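PDB 3SFT: protein-glutamate methylesterase/protein-glutamine glutaminase from Thermotoga maritima, which probably removes methyl groups from methylglutamate residues of chemoreceptors and deamidates specific glutamines there, tuning bacterial chemotaxis through its C-terminal catalytic domain. Local coordinates for residues I12-M24 and A155-P167. Residues are numbered along the deposited sequence; the frame is centred on the assembly and turned at random.
Sequences IGSSTGGPRSLDM and AEDKETCVVFGMP
Ser21 OG donates to Glu156 OE2 across 2.6 Å, a short, buried bond. It takes the syn lone pair of OE2, while Thr160 OG1 gives its proton to the anti lone pair at 2.7 Å. Glu156 stretches straight out from the end of strand 152-156 (chi1 -176°), carrying its carboxylate to helix 18-22, and OE1 accepts from the backbone N of Thr133. So many donors would probably favour the ionised acid. Cut back to an alanine, this position would probably leave the hydroxyls of Ser21 and Thr160 without their shared acceptor and open a gap between helix and strand. At the end of strand 9-14, Met166, unbranched and long enough to cross, brings its methyl CE within 3.5 Å of Ser14 CA, while SD meets Ser15 CB. Gly17, third in the type II turn Ser15-Gly18 and N-cap of helix 18-22, has a positive phi, and a side chain there would run into Val162 CG2, 3.6 Å from Gly17 CA. The outer side is looser. There Thr16 CG2 meets Val163 CG2 at 3.7 Å, and Arg20, long enough to bridge the segments, bends at chi3 (74°) to pass Val162 CG2 and reach Thr160 O with NH2 in a weak bond (2.9 Å, 117°). A water in the guanidinium plane links NH2 to Glu159 O and Cys161 O. Ser15, the predicted catalytic serine, stands beside predicted His42, and Met166 against predicted Asp138, at the C-terminal ends of the parallel strands in a modified doubly wound α/β fold, as expected for the CheB methylesterase active site.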
# COMPACT_ATOMS: atom_id res chain seq x y z
N ILE A 12 0.60 0.49 0.51
CA ILE A 12 1.64 0.02 -0.40
C ILE A 12 1.07 -0.32 -1.76
O ILE A 12 0.04 -0.99 -1.86
CB ILE A 12 2.31 -1.27 0.15
CG1 ILE A 12 2.78 -1.05 1.59
CG2 ILE A 12 3.46 -1.68 -0.76
CD1 ILE A 12 3.58 -2.22 2.18
N GLY A 13 1.77 0.13 -2.80
CA GLY A 13 1.36 -0.13 -4.17
C GLY A 13 2.47 -0.90 -4.85
O GLY A 13 3.64 -0.52 -4.76
N SER A 14 2.11 -1.97 -5.55
CA SER A 14 3.10 -2.80 -6.23
C SER A 14 2.53 -3.52 -7.45
O SER A 14 1.32 -3.71 -7.57
CB SER A 14 3.65 -3.83 -5.25
OG SER A 14 2.59 -4.55 -4.62
N SER A 15 3.43 -3.92 -8.34
CA SER A 15 3.03 -4.64 -9.54
C SER A 15 4.05 -5.74 -9.87
O SER A 15 4.17 -6.70 -9.12
CB SER A 15 2.85 -3.68 -10.71
OG SER A 15 2.15 -4.31 -11.76
N THR A 16 4.78 -5.59 -10.98
CA THR A 16 5.77 -6.58 -11.40
C THR A 16 6.83 -6.79 -10.32
O THR A 16 7.48 -5.85 -9.88
CB THR A 16 6.44 -6.15 -12.72
OG1 THR A 16 5.43 -5.81 -13.67
CG2 THR A 16 7.28 -7.28 -13.28
N GLY A 17 7.00 -8.04 -9.89
CA GLY A 17 7.97 -8.34 -8.85
C GLY A 17 7.49 -7.92 -7.47
O GLY A 17 8.25 -8.01 -6.49
N GLY A 18 6.24 -7.48 -7.38
CA GLY A 18 5.67 -7.04 -6.11
C GLY A 18 5.85 -8.02 -4.97
O GLY A 18 6.41 -7.65 -3.93
N PRO A 19 5.39 -9.27 -5.12
CA PRO A 19 5.52 -10.31 -4.08
C PRO A 19 6.95 -10.52 -3.59
O PRO A 19 7.17 -10.73 -2.40
CB PRO A 19 4.96 -11.54 -4.78
CG PRO A 19 3.86 -10.95 -5.62
CD PRO A 19 4.54 -9.75 -6.23
N ARG A 20 7.91 -10.47 -4.51
CA ARG A 20 9.32 -10.65 -4.16
C ARG A 20 9.81 -9.54 -3.21
O ARG A 20 10.54 -9.81 -2.26
CB ARG A 20 10.19 -10.69 -5.42
CG ARG A 20 11.62 -11.14 -5.16
CD ARG A 20 12.49 -11.09 -6.41
NE ARG A 20 12.85 -9.72 -6.75
CZ ARG A 20 14.09 -9.30 -7.00
NH1 ARG A 20 15.12 -10.13 -6.94
NH2 ARG A 20 14.30 -8.03 -7.32
N SER A 21 9.41 -8.30 -3.47
CA SER A 21 9.83 -7.19 -2.61
C SER A 21 9.06 -7.17 -1.30
O SER A 21 9.62 -6.82 -0.26
CB SER A 21 9.70 -5.86 -3.33
OG SER A 21 10.69 -5.76 -4.33
N LEU A 22 7.80 -7.56 -1.35
CA LEU A 22 6.96 -7.61 -0.16
C LEU A 22 7.50 -8.65 0.83
O LEU A 22 7.36 -8.50 2.04
CB LEU A 22 5.51 -7.92 -0.53
CG LEU A 22 4.73 -6.76 -1.16
CD1 LEU A 22 3.47 -7.27 -1.84
CD2 LEU A 22 4.39 -5.74 -0.09
N ASP A 23 8.16 -9.68 0.30
CA ASP A 23 8.76 -10.74 1.12
C ASP A 23 9.88 -10.18 1.98
O ASP A 23 10.21 -10.75 3.01
CB ASP A 23 9.35 -11.86 0.25
CG ASP A 23 8.30 -12.78 -0.34
OD1 ASP A 23 7.14 -12.75 0.12
OD2 ASP A 23 8.65 -13.53 -1.27
N MET A 24 10.50 -9.09 1.52
CA MET A 24 11.58 -8.44 2.25
C MET A 24 11.03 -7.38 3.21
O MET A 24 11.78 -6.83 4.02
CB MET A 24 12.54 -7.75 1.27
CG MET A 24 13.28 -8.66 0.31
SD MET A 24 14.48 -7.72 -0.71
CE MET A 24 13.70 -7.83 -2.32
N ALA A 155 9.68 5.41 -1.88
CA ALA A 155 9.77 4.76 -3.18
C ALA A 155 10.85 3.70 -3.10
O ALA A 155 11.89 3.91 -2.47
CB ALA A 155 10.11 5.77 -4.25
N GLU A 156 10.60 2.55 -3.71
CA GLU A 156 11.57 1.46 -3.70
C GLU A 156 12.74 1.77 -4.63
O GLU A 156 12.56 2.19 -5.78
CB GLU A 156 10.91 0.13 -4.09
CG GLU A 156 11.88 -1.07 -3.99
CD GLU A 156 11.22 -2.42 -4.31
OE1 GLU A 156 10.03 -2.45 -4.66
OE2 GLU A 156 11.91 -3.45 -4.20
N ASP A 157 13.95 1.60 -4.10
CA ASP A 157 15.18 1.83 -4.83
C ASP A 157 15.32 0.79 -5.95
O ASP A 157 14.90 -0.36 -5.80
CB ASP A 157 16.38 1.73 -3.87
CG ASP A 157 17.70 2.10 -4.52
OD1 ASP A 157 18.16 3.24 -4.33
OD2 ASP A 157 18.27 1.24 -5.22
N LYS A 158 15.93 1.20 -7.06
CA LYS A 158 16.14 0.34 -8.23
C LYS A 158 16.83 -0.98 -7.90
O LYS A 158 16.62 -1.99 -8.57
CB LYS A 158 16.95 1.09 -9.29
CG LYS A 158 17.05 0.37 -10.62
CD LYS A 158 17.91 1.13 -11.62
CE LYS A 158 17.96 0.41 -12.97
NZ LYS A 158 16.63 0.40 -13.65
N GLU A 159 17.66 -0.98 -6.86
CA GLU A 159 18.40 -2.17 -6.44
C GLU A 159 17.54 -3.42 -6.29
O GLU A 159 17.86 -4.48 -6.85
CB GLU A 159 19.13 -1.90 -5.12
CG GLU A 159 19.91 -3.09 -4.58
CD GLU A 159 20.47 -2.85 -3.18
OE1 GLU A 159 20.76 -1.68 -2.83
OE2 GLU A 159 20.62 -3.83 -2.43
N THR A 160 16.45 -3.31 -5.54
CA THR A 160 15.58 -4.45 -5.28
C THR A 160 14.37 -4.60 -6.21
O THR A 160 13.60 -5.55 -6.06
CB THR A 160 15.13 -4.46 -3.81
OG1 THR A 160 14.54 -3.20 -3.48
CG2 THR A 160 16.33 -4.70 -2.90
N CYS A 161 14.21 -3.69 -7.17
CA CYS A 161 13.09 -3.76 -8.10
C CYS A 161 13.31 -4.70 -9.26
O CYS A 161 14.43 -4.84 -9.77
CB CYS A 161 12.79 -2.38 -8.70
SG CYS A 161 12.13 -1.12 -7.60
N VAL A 162 12.24 -5.34 -9.71
CA VAL A 162 12.30 -6.19 -10.88
C VAL A 162 12.11 -5.20 -12.03
O VAL A 162 12.85 -5.23 -13.03
CB VAL A 162 11.20 -7.27 -10.88
CG1 VAL A 162 11.22 -8.04 -12.18
CG2 VAL A 162 11.44 -8.23 -9.71
N VAL A 163 11.18 -4.26 -11.84
CA VAL A 163 10.89 -3.21 -12.81
C VAL A 163 10.85 -1.86 -12.07
O VAL A 163 10.00 -1.63 -11.21
CB VAL A 163 9.55 -3.43 -13.55
CG1 VAL A 163 9.26 -2.25 -14.45
CG2 VAL A 163 9.60 -4.69 -14.40
N PHE A 164 11.79 -0.99 -12.40
CA PHE A 164 11.89 0.32 -11.77
C PHE A 164 11.05 1.33 -12.54
O PHE A 164 11.59 2.27 -13.11
CB PHE A 164 13.36 0.76 -11.75
CG PHE A 164 13.64 1.97 -10.90
CD1 PHE A 164 13.22 2.02 -9.58
CD2 PHE A 164 14.39 3.03 -11.41
CE1 PHE A 164 13.54 3.11 -8.78
CE2 PHE A 164 14.71 4.12 -10.61
CZ PHE A 164 14.28 4.16 -9.29
N GLY A 165 9.75 1.10 -12.59
CA GLY A 165 8.87 2.01 -13.30
C GLY A 165 8.03 2.83 -12.33
O GLY A 165 8.14 4.05 -12.30
N MET A 166 7.21 2.15 -11.54
CA MET A 166 6.35 2.82 -10.57
C MET A 166 7.11 3.71 -9.59
O MET A 166 6.74 4.86 -9.39
CB MET A 166 5.43 1.81 -9.86
CG MET A 166 4.36 1.24 -10.79
SD MET A 166 3.26 -0.04 -10.14
CE MET A 166 3.71 -0.06 -8.40
N PRO A 167 8.20 3.19 -8.98
CA PRO A 167 8.96 4.02 -8.03
C PRO A 167 9.62 5.20 -8.75
O PRO A 167 9.63 6.33 -8.24
CB PRO A 167 10.01 3.05 -7.50
CG PRO A 167 9.36 1.70 -7.63
CD PRO A 167 8.71 1.80 -8.98
O HOH W 1 16.54 -6.58 -8.26